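Local coordinates for protein MgGH51 (Meripilus giganteus, PDB 6ZPV) that hydrolyses alpha-L-arabinofuranosidic bonds as a fungal GH51 arabinofuranosidase, probably releasing terminal arabinofuranose from plant polysaccharides, at residues 110-124 / 188-200. Sequence-based numbering, arbitrary orientation.
Sequences WTYKASLFFRFPTSS and QTINFAMFSLFPP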
ATOM      1  N   TRP A 110     -22.453  -9.747  -4.303  1.00 14.45           N
ATOM      2  CA  TRP A 110     -21.491  -9.191  -5.267  1.00 13.96           C
ATOM      3  C   TRP A 110     -21.746  -9.703  -6.679  1.00 14.23           C
ATOM      4  O   TRP A 110     -21.949 -10.913  -6.893  1.00 14.85           O
ATOM      5  CB  TRP A 110     -20.064  -9.525  -4.847  1.00 13.61           C
ATOM      6  CG  TRP A 110     -19.584  -8.870  -3.602  1.00 14.13           C
ATOM      7  CD1 TRP A 110     -20.253  -8.009  -2.789  1.00 15.70           C
ATOM      8  CD2 TRP A 110     -18.304  -9.037  -3.008  1.00 14.50           C
ATOM      9  NE1 TRP A 110     -19.486  -7.609  -1.736  1.00 17.12           N
ATOM     10  CE2 TRP A 110     -18.283  -8.253  -1.818  1.00 17.08           C
ATOM     11  CE3 TRP A 110     -17.189  -9.779  -3.333  1.00 15.15           C
ATOM     12  CZ2 TRP A 110     -17.162  -8.185  -0.982  1.00 16.49           C
ATOM     13  CZ3 TRP A 110     -16.091  -9.737  -2.515  1.00 17.05           C
ATOM     14  CH2 TRP A 110     -16.087  -8.964  -1.345  1.00 18.47           C
ATOM     15  N   THR A 111     -21.621  -8.813  -7.661  1.00 14.46           N
ATOM     16  CA  THR A 111     -21.500  -9.137  -9.082  1.00 13.98           C
ATOM     17  C   THR A 111     -20.021  -9.141  -9.408  1.00 13.44           C
ATOM     18  O   THR A 111     -19.337  -8.163  -9.097  1.00 14.85           O
ATOM     19  CB  THR A 111     -22.295  -8.172  -9.961  1.00 16.98           C
ATOM     20  OG1 THR A 111     -23.670  -8.286  -9.645  1.00 20.45           O
ATOM     21  CG2 THR A 111     -22.082  -8.460 -11.422  1.00 19.69           C
ATOM     22  N   TYR A 112     -19.549 -10.158 -10.062  1.00 13.02           N
ATOM     23  CA  TYR A 112     -18.147 -10.295 -10.511  1.00 12.25           C
ATOM     24  C   TYR A 112     -18.103 -10.124 -12.005  1.00 12.69           C
ATOM     25  O   TYR A 112     -19.041 -10.467 -12.724  1.00 13.76           O
ATOM     26  CB  TYR A 112     -17.566 -11.651 -10.125  1.00 13.14           C
ATOM     27  CG  TYR A 112     -17.557 -11.961  -8.656  1.00 11.92           C
ATOM     28  CD1 TYR A 112     -18.702 -12.284  -7.960  1.00 12.88           C
ATOM     29  CD2 TYR A 112     -16.367 -11.947  -7.927  1.00 12.55           C
ATOM     30  CE1 TYR A 112     -18.693 -12.602  -6.621  1.00 12.77           C
ATOM     31  CE2 TYR A 112     -16.341 -12.229  -6.557  1.00 13.62           C
ATOM     32  CZ  TYR A 112     -17.505 -12.589  -5.918  1.00 13.36           C
ATOM     33  OH  TYR A 112     -17.514 -12.891  -4.558  1.00 14.15           O
ATOM     34  N   LYS A 113     -16.987  -9.590 -12.482  1.00 13.06           N
ATOM     35  CA  LYS A 113     -16.677  -9.426 -13.922  1.00 12.71           C
ATOM     36  C   LYS A 113     -15.565 -10.373 -14.315  1.00 12.36           C
ATOM     37  O   LYS A 113     -14.430 -10.182 -13.864  1.00 12.78           O
ATOM     38  CB  LYS A 113     -16.374  -8.004 -14.279  1.00 14.17           C
ATOM     39  CG  LYS A 113     -17.537  -7.020 -14.121  1.00 18.22           C
ATOM     40  CD  LYS A 113     -17.068  -5.611 -14.482  1.00 25.52           C
ATOM     41  CE  LYS A 113     -18.116  -4.561 -14.706  1.00 39.01           C
ATOM     42  NZ  LYS A 113     -19.459  -5.073 -14.432  1.00 55.74           N
ATOM     43  N   ALA A 114     -15.860 -11.391 -15.114  1.00 12.06           N
ATOM     44  CA  ALA A 114     -14.855 -12.338 -15.630  1.00 12.18           C
ATOM     45  C   ALA A 114     -14.534 -11.971 -17.068  1.00 12.36           C
ATOM     46  O   ALA A 114     -15.453 -11.624 -17.855  1.00 12.79           O
ATOM     47  CB  ALA A 114     -15.392 -13.741 -15.596  1.00 12.79           C
ATOM     48  N   SER A 115     -13.296 -12.121 -17.468  1.00 12.40           N
ATOM     49  CA  SER A 115     -12.946 -11.958 -18.878  1.00 12.32           C
ATOM     50  C   SER A 115     -11.712 -12.826 -19.183  1.00 11.35           C
ATOM     51  O   SER A 115     -10.920 -13.217 -18.306  1.00 12.49           O
ATOM     52  CB  SER A 115     -12.743 -10.526 -19.219  1.00 13.42           C
ATOM     53  OG  SER A 115     -11.613  -9.969 -18.548  1.00 13.74           O
ATOM     54  N   LEU A 116     -11.522 -13.064 -20.470  1.00 10.76           N
ATOM     55  CA  LEU A 116     -10.387 -13.815 -20.990  1.00 11.55           C
ATOM     56  C   LEU A 116     -10.273 -13.557 -22.483  1.00 11.00           C
ATOM     57  O   LEU A 116     -11.236 -13.091 -23.103  1.00 12.33           O
ATOM     58  CB  LEU A 116     -10.486 -15.298 -20.672  1.00 12.36           C
ATOM     59  CG  LEU A 116     -11.708 -16.051 -21.212  1.00 11.96           C
ATOM     60  CD1 LEU A 116     -11.588 -16.390 -22.700  1.00 12.92           C
ATOM     61  CD2 LEU A 116     -11.936 -17.326 -20.443  1.00 14.58           C
ATOM     62  N   PHE A 117      -9.137 -13.896 -23.057  1.00 11.61           N
ATOM     63  CA  PHE A 117      -8.940 -13.965 -24.506  1.00 11.71           C
ATOM     64  C   PHE A 117      -8.713 -15.403 -24.877  1.00 11.84           C
ATOM     65  O   PHE A 117      -7.981 -16.130 -24.162  1.00 11.98           O
ATOM     66  CB  PHE A 117      -7.793 -13.064 -24.934  1.00 11.87           C
ATOM     67  CG  PHE A 117      -8.061 -11.588 -24.901  1.00 12.52           C
ATOM     68  CD1 PHE A 117      -8.060 -10.906 -23.682  1.00 13.31           C
ATOM     69  CD2 PHE A 117      -8.316 -10.870 -26.044  1.00 13.62           C
ATOM     70  CE1 PHE A 117      -8.303  -9.535 -23.627  1.00 13.90           C
ATOM     71  CE2 PHE A 117      -8.578  -9.524 -25.988  1.00 14.48           C
ATOM     72  CZ  PHE A 117      -8.575  -8.866 -24.782  1.00 14.70           C
ATOM     73  N   PHE A 118      -9.191 -15.798 -26.055  1.00 12.53           N
ATOM     74  CA  PHE A 118      -8.922 -17.138 -26.570  1.00 12.28           C
ATOM     75  C   PHE A 118      -8.752 -17.119 -28.081  1.00 12.90           C
ATOM     76  O   PHE A 118      -9.258 -16.215 -28.759  1.00 13.34           O
ATOM     77  CB  PHE A 118     -10.013 -18.166 -26.205  1.00 12.82           C
ATOM     78  CG  PHE A 118     -11.278 -18.082 -27.030  1.00 12.97           C
ATOM     79  CD1 PHE A 118     -12.244 -17.090 -26.833  1.00 13.66           C
ATOM     80  CD2 PHE A 118     -11.461 -18.930 -28.113  1.00 13.69           C
ATOM     81  CE1 PHE A 118     -13.339 -16.971 -27.657  1.00 12.97           C
ATOM     82  CE2 PHE A 118     -12.558 -18.815 -28.951  1.00 14.85           C
ATOM     83  CZ  PHE A 118     -13.503 -17.824 -28.722  1.00 14.33           C
ATOM     84  N   ARG A 119      -8.127 -18.139 -28.612  1.00 12.97           N
ATOM     85  CA  ARG A 119      -8.204 -18.499 -30.048  1.00 14.30           C
ATOM     86  C   ARG A 119      -7.994 -19.972 -30.192  1.00 14.50           C
ATOM     87  O   ARG A 119      -7.297 -20.572 -29.377  1.00 14.60           O
ATOM     88  CB  ARG A 119      -7.188 -17.712 -30.887  1.00 14.84           C
ATOM     89  CG  ARG A 119      -5.731 -18.098 -30.685  1.00 17.30           C
ATOM     90  CD  ARG A 119      -4.701 -17.297 -31.494  1.00 19.03           C
ATOM     91  NE  ARG A 119      -3.244 -17.694 -31.117  1.00 26.02           N
ATOM     92  CZ  ARG A 119      -2.597 -18.527 -31.858  1.00 21.09           C
ATOM     93  NH1 ARG A 119      -3.201 -18.967 -32.975  1.00 27.40           N
ATOM     94  NH2 ARG A 119      -1.391 -18.868 -31.687  1.00 20.35           N
ATOM     95  N   PHE A 120      -8.532 -20.545 -31.273  1.00 14.34           N
ATOM     96  CA  PHE A 120      -8.180 -21.926 -31.645  1.00 14.59           C
ATOM     97  C   PHE A 120      -6.957 -21.807 -32.538  1.00 14.75           C
ATOM     98  O   PHE A 120      -7.045 -21.188 -33.620  1.00 15.73           O
ATOM     99  CB  PHE A 120      -9.340 -22.597 -32.408  1.00 15.17           C
ATOM    100  CG  PHE A 120     -10.471 -23.032 -31.521  1.00 14.07           C
ATOM    101  CD1 PHE A 120     -11.381 -22.120 -31.038  1.00 14.71           C
ATOM    102  CD2 PHE A 120     -10.601 -24.376 -31.176  1.00 14.10           C
ATOM    103  CE1 PHE A 120     -12.407 -22.535 -30.193  1.00 14.79           C
ATOM    104  CE2 PHE A 120     -11.631 -24.798 -30.357  1.00 15.23           C
ATOM    105  CZ  PHE A 120     -12.523 -23.877 -29.846  1.00 14.45           C
ATOM    106  N   PRO A 121      -5.803 -22.352 -32.153  1.00 15.10           N
ATOM    107  CA  PRO A 121      -4.605 -22.231 -32.992  1.00 16.70           C
ATOM    108  C   PRO A 121      -4.708 -22.954 -34.346  1.00 18.12           C
ATOM    109  O   PRO A 121      -4.077 -22.542 -35.307  1.00 20.48           O
ATOM    110  CB  PRO A 121      -3.465 -22.803 -32.129  1.00 18.85           C
ATOM    111  CG  PRO A 121      -4.167 -23.627 -31.041  1.00 21.71           C
ATOM    112  CD  PRO A 121      -5.490 -22.965 -30.847  1.00 15.45           C
ATOM    113  N   THR A 122      -5.543 -23.973 -34.435  1.00 17.67           N
ATOM    114  CA  THR A 122      -5.884 -24.681 -35.673  1.00 19.32           C
ATOM    115  C   THR A 122      -7.396 -24.711 -35.775  1.00 17.35           C
ATOM    116  O   THR A 122      -8.077 -25.216 -34.877  1.00 18.67           O
ATOM    117  CB  THR A 122      -5.281 -26.090 -35.683  1.00 21.60           C
ATOM    118  OG1 THR A 122      -3.893 -26.079 -35.408  1.00 25.16           O
ATOM    119  CG2 THR A 122      -5.563 -26.811 -36.970  1.00 27.01           C
ATOM    120  N   SER A 123      -7.926 -24.172 -36.844  1.00 18.34           N
ATOM    121  CA  SER A 123      -9.373 -24.158 -37.059  1.00 17.75           C
ATOM    122  C   SER A 123      -9.955 -25.571 -36.925  1.00 18.45           C
ATOM    123  O   SER A 123      -9.379 -26.520 -37.462  1.00 20.40           O
ATOM    124  CB  SER A 123      -9.698 -23.627 -38.444  1.00 18.64           C
ATOM    125  OG  SER A 123     -11.087 -23.426 -38.654  1.00 21.38           O
ATOM    126  N   SER A 124     -11.080 -25.672 -36.288  1.00 17.59           N
ATOM    127  CA  SER A 124     -11.777 -26.947 -36.084  1.00 17.25           C
ATOM    128  C   SER A 124     -13.281 -26.784 -36.186  1.00 17.63           C
ATOM    129  O   SER A 124     -13.783 -25.664 -36.158  1.00 17.53           O
ATOM    130  CB  SER A 124     -11.426 -27.605 -34.747  1.00 18.19           C
ATOM    131  OG  SER A 124     -12.248 -27.010 -33.739  1.00 17.11           O
ATOM    132  N   GLN A 188      -9.678 -31.252 -28.804  1.00 14.53           N
ATOM    133  CA  GLN A 188      -9.480 -29.825 -29.133  1.00 14.56           C
ATOM    134  C   GLN A 188      -8.271 -29.238 -28.414  1.00 14.58           C
ATOM    135  O   GLN A 188      -7.991 -29.649 -27.269  1.00 15.16           O
ATOM    136  CB  GLN A 188     -10.725 -29.007 -28.776  1.00 14.33           C
ATOM    137  CG  GLN A 188     -11.976 -29.422 -29.527  1.00 15.48           C
ATOM    138  CD  GLN A 188     -11.978 -29.136 -31.004  1.00 16.31           C
ATOM    139  OE1 GLN A 188     -11.382 -28.124 -31.415  1.00 16.51           O
ATOM    140  NE2 GLN A 188     -12.715 -29.942 -31.740  1.00 17.75           N
ATOM    141  N   THR A 189      -7.694 -28.195 -28.998  1.00 14.76           N
ATOM    142  CA  THR A 189      -6.702 -27.336 -28.308  1.00 14.68           C
ATOM    143  C   THR A 189      -7.144 -25.874 -28.441  1.00 14.03           C
ATOM    144  O   THR A 189      -7.549 -25.450 -29.547  1.00 15.02           O
ATOM    145  CB  THR A 189      -5.301 -27.493 -28.869  1.00 14.70           C
ATOM    146  OG1 THR A 189      -4.868 -28.822 -28.686  1.00 17.64           O
ATOM    147  CG2 THR A 189      -4.311 -26.544 -28.230  1.00 15.75           C
ATOM    148  N   ILE A 190      -7.157 -25.150 -27.336  1.00 13.71           N
ATOM    149  CA  ILE A 190      -7.475 -23.719 -27.320  1.00 14.13           C
ATOM    150  C   ILE A 190      -6.322 -23.001 -26.611  1.00 13.49           C
ATOM    151  O   ILE A 190      -5.822 -23.487 -25.568  1.00 14.12           O
ATOM    152  CB  ILE A 190      -8.808 -23.433 -26.573  1.00 13.98           C
ATOM    153  CG1 ILE A 190      -9.967 -24.247 -27.181  1.00 16.09           C
ATOM    154  CG2 ILE A 190      -9.099 -21.951 -26.609  1.00 14.10           C
ATOM    155  CD1 ILE A 190     -11.245 -24.182 -26.383  1.00 14.79           C
ATOM    156  N   ASN A 191      -5.894 -21.864 -27.150  1.00 12.87           N
ATOM    157  CA  ASN A 191      -4.911 -20.994 -26.481  1.00 13.63           C
ATOM    158  C   ASN A 191      -5.692 -19.868 -25.767  1.00 12.25           C
ATOM    159  O   ASN A 191      -6.598 -19.252 -26.363  1.00 13.21           O
ATOM    160  CB  ASN A 191      -3.906 -20.372 -27.418  1.00 12.98           C
ATOM    161  CG  ASN A 191      -2.878 -21.324 -28.014  1.00 14.33           C
ATOM    162  OD1 ASN A 191      -3.000 -22.541 -27.861  1.00 16.32           O
ATOM    163  ND2 ASN A 191      -1.880 -20.748 -28.716  1.00 15.64           N
ATOM    164  N   PHE A 192      -5.284 -19.590 -24.513  1.00 11.61           N
ATOM    165  CA  PHE A 192      -5.899 -18.534 -23.698  1.00 11.74           C
ATOM    166  C   PHE A 192      -4.861 -17.530 -23.252  1.00 11.46           C
ATOM    167  O   PHE A 192      -3.680 -17.913 -23.058  1.00 12.26           O
ATOM    168  CB  PHE A 192      -6.569 -19.135 -22.450  1.00 11.77           C
ATOM    169  CG  PHE A 192      -7.776 -20.003 -22.680  1.00 11.94           C
ATOM    170  CD1 PHE A 192      -9.020 -19.435 -22.708  1.00 12.26           C
ATOM    171  CD2 PHE A 192      -7.656 -21.404 -22.821  1.00 12.45           C
ATOM    172  CE1 PHE A 192     -10.143 -20.234 -22.888  1.00 13.28           C
ATOM    173  CE2 PHE A 192      -8.791 -22.166 -22.985  1.00 13.13           C
ATOM    174  CZ  PHE A 192     -10.026 -21.591 -23.016  1.00 13.03           C
ATOM    175  N   ALA A 193      -5.290 -16.314 -23.004  1.00 11.85           N
ATOM    176  CA  ALA A 193      -4.386 -15.283 -22.493  1.00 11.07           C
ATOM    177  C   ALA A 193      -5.198 -14.265 -21.714  1.00 11.20           C
ATOM    178  O   ALA A 193      -6.410 -14.141 -21.914  1.00 11.79           O
ATOM    179  CB  ALA A 193      -3.609 -14.609 -23.626  1.00 12.22           C
ATOM    180  N   MET A 194      -4.482 -13.480 -20.897  1.00 11.26           N
ATOM    181  CA  MET A 194      -5.064 -12.269 -20.280  1.00 11.49           C
ATOM    182  C   MET A 194      -6.423 -12.570 -19.640  1.00 10.84           C
ATOM    183  O   MET A 194      -7.452 -11.978 -19.974  1.00 11.60           O
ATOM    184  CB  MET A 194      -5.144 -11.125 -21.303  1.00 12.32           C
ATOM    185  CG  MET A 194      -5.455  -9.757 -20.788  1.00 12.82           C
ATOM    186  SD  MET A 194      -4.374  -9.136 -19.464  0.91 12.20           S
ATOM    187  CE  MET A 194      -5.444  -9.318 -18.024  1.00 13.78           C
ATOM    188  N   PHE A 195      -6.392 -13.418 -18.625  1.00 11.62           N
ATOM    189  CA  PHE A 195      -7.585 -13.672 -17.794  1.00 11.36           C
ATOM    190  C   PHE A 195      -7.771 -12.576 -16.775  1.00 11.00           C
ATOM    191  O   PHE A 195      -6.805 -11.954 -16.327  1.00 11.35           O
ATOM    192  CB  PHE A 195      -7.391 -14.982 -17.032  1.00 11.44           C
ATOM    193  CG  PHE A 195      -7.318 -16.239 -17.862  1.00 10.80           C
ATOM    194  CD1 PHE A 195      -8.480 -16.961 -18.141  1.00 11.74           C
ATOM    195  CD2 PHE A 195      -6.123 -16.765 -18.309  1.00 12.05           C
ATOM    196  CE1 PHE A 195      -8.455 -18.182 -18.820  1.00 11.91           C
ATOM    197  CE2 PHE A 195      -6.092 -17.982 -19.003  1.00 12.78           C
ATOM    198  CZ  PHE A 195      -7.242 -18.679 -19.260  1.00 12.36           C
ATOM    199  N   SER A 196      -9.009 -12.419 -16.307  1.00 11.50           N
ATOM    200  CA  SER A 196      -9.265 -11.478 -15.216  1.00 11.76           C
ATOM    201  C   SER A 196     -10.575 -11.818 -14.499  1.00 11.17           C
ATOM    202  O   SER A 196     -11.560 -12.185 -15.166  1.00 11.90           O
ATOM    203  CB  SER A 196      -9.332 -10.051 -15.750  1.00 11.99           C
ATOM    204  OG  SER A 196      -9.591  -9.091 -14.721  1.00 12.03           O
ATOM    205  N   LEU A 197     -10.609 -11.648 -13.188  1.00 10.93           N
ATOM    206  CA  LEU A 197     -11.830 -11.725 -12.422  1.00 11.16           C
ATOM    207  C   LEU A 197     -11.830 -10.629 -11.370  1.00 10.98           C
ATOM    208  O   LEU A 197     -10.937 -10.613 -10.511  1.00 11.56           O
ATOM    209  CB  LEU A 197     -12.002 -13.101 -11.750  1.00 12.07           C
ATOM    210  CG  LEU A 197     -13.310 -13.285 -10.990  1.00 12.45           C
ATOM    211  CD1 LEU A 197     -14.501 -13.402 -11.904  1.00 13.30           C
ATOM    212  CD2 LEU A 197     -13.260 -14.484 -10.059  1.00 13.12           C
ATOM    213  N   PHE A 198     -12.805  -9.739 -11.450  1.00 11.47           N
ATOM    214  CA  PHE A 198     -12.942  -8.643 -10.476  1.00 11.43           C
ATOM    215  C   PHE A 198     -14.214  -8.748  -9.679  1.00 11.44           C
ATOM    216  O   PHE A 198     -15.282  -9.045 -10.253  1.00 12.74           O
ATOM    217  CB  PHE A 198     -12.932  -7.256 -11.150  1.00 11.86           C
ATOM    218  CG  PHE A 198     -11.573  -6.631 -11.294  1.00 11.27           C
ATOM    219  CD1 PHE A 198     -10.606  -7.195 -12.110  1.00 12.30           C
ATOM    220  CD2 PHE A 198     -11.223  -5.497 -10.618  1.00 12.04           C
ATOM    221  CE1 PHE A 198      -9.350  -6.626 -12.222  1.00 12.37           C
ATOM    222  CE2 PHE A 198      -9.982  -4.917 -10.712  1.00 12.16           C
ATOM    223  CZ  PHE A 198      -9.053  -5.508 -11.555  1.00 11.74           C
ATOM    224  N   PRO A 199     -14.169  -8.455  -8.377  1.00 11.42           N
ATOM    225  CA  PRO A 199     -15.364  -8.187  -7.590  1.00 12.14           C
ATOM    226  C   PRO A 199     -15.807  -6.754  -7.811  1.00 12.08           C
ATOM    227  O   PRO A 199     -15.113  -5.992  -8.498  1.00 12.56           O
ATOM    228  CB  PRO A 199     -14.816  -8.363  -6.156  1.00 12.55           C
ATOM    229  CG  PRO A 199     -13.440  -7.690  -6.248  1.00 12.41           C
ATOM    230  CD  PRO A 199     -12.946  -8.032  -7.647  1.00 11.81           C
ATOM    231  N   PRO A 200     -16.905  -6.288  -7.182  1.00 13.47           N
ATOM    232  CA  PRO A 200     -17.166  -4.869  -7.139  1.00 14.24           C
ATOM    233  C   PRO A 200     -15.946  -4.141  -6.580  1.00 14.01           C
ATOM    234  O   PRO A 200     -15.321  -4.640  -5.631  1.00 15.10           O
ATOM    235  CB  PRO A 200     -18.432  -4.765  -6.196  1.00 15.69           C
ATOM    236  CG  PRO A 200     -19.076  -6.121  -6.325  1.00 16.64           C
ATOM    237  CD  PRO A 200     -17.913  -7.089  -6.430  1.00 14.90           C
TER
HETATM  238  O   HOH W   1     -12.392  -8.471 -14.840  1.00 16.64           O
HETATM  239  O   HOH W   2      -9.394  -9.954 -20.173  1.00 14.43           O
HETATM  240  O   HOH W   3      -6.880 -25.570 -32.270  1.00 17.08           O
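I190 lies over one face of the F120 ring, its CG1 3.9 Å from the ring centroid and displaced toward the rim, while Q188 OE1 comes up to the edge of that ring near its plane. The other branch of I190, CG2, sits on a face of F192, the neighbour but one along its own strand, and L116 CD1 meets the F192 edge in plane. F195 is approached obliquely: L116 CB reaches its CD1 at 3.6 Å. With CG between the backbone N and the carbonyl carbon (chi1 60°), L116 sends CD1 to the F192 edge and CD2 to F195 CE1, 3.9 Å away. Further along, L197 CD1 rests against A114 CB.

F117, on the reverse face of the sheet, runs alongside M194, CD1 to CB 3.8 Å. There R119 and N191 also lie side by side, guanidinium and amide planes 78° apart; both reach D70, R119 by a salt bridge and N191 by a hydrogen bond.

Four antiparallel hydrogen-bonded pairs zip the backbones, K113 with F198, S115 with S196, F117 with A193 and R119 with N191. Between the second and third the register slips by one residue, a beta bulge in which M194 and F195 stand opposite L116. Water 2 spans it, donating to M194 O and hydrogen-bonded to S115 OG.

Beyond the end of strand 112-119, just before strand 189-198 begins, S124 OG donates to Q188 OE1 at 2.7 Å, tilted 23° from the amide plane, and is also hydrogen-bonded to F126 N. An alanine at Q188 would remove OE1, and the S124 hydroxyl would probably lose the acceptor for its proton while F120 lost the neighbour at its edge.

Strands 112-119 and 189-198 are neighbours within a five-stranded antiparallel sheet; L130, V132 and L134 of a second five-stranded sheet cover the F192, A114 and L197 side, the arrangement of a beta-sandwich.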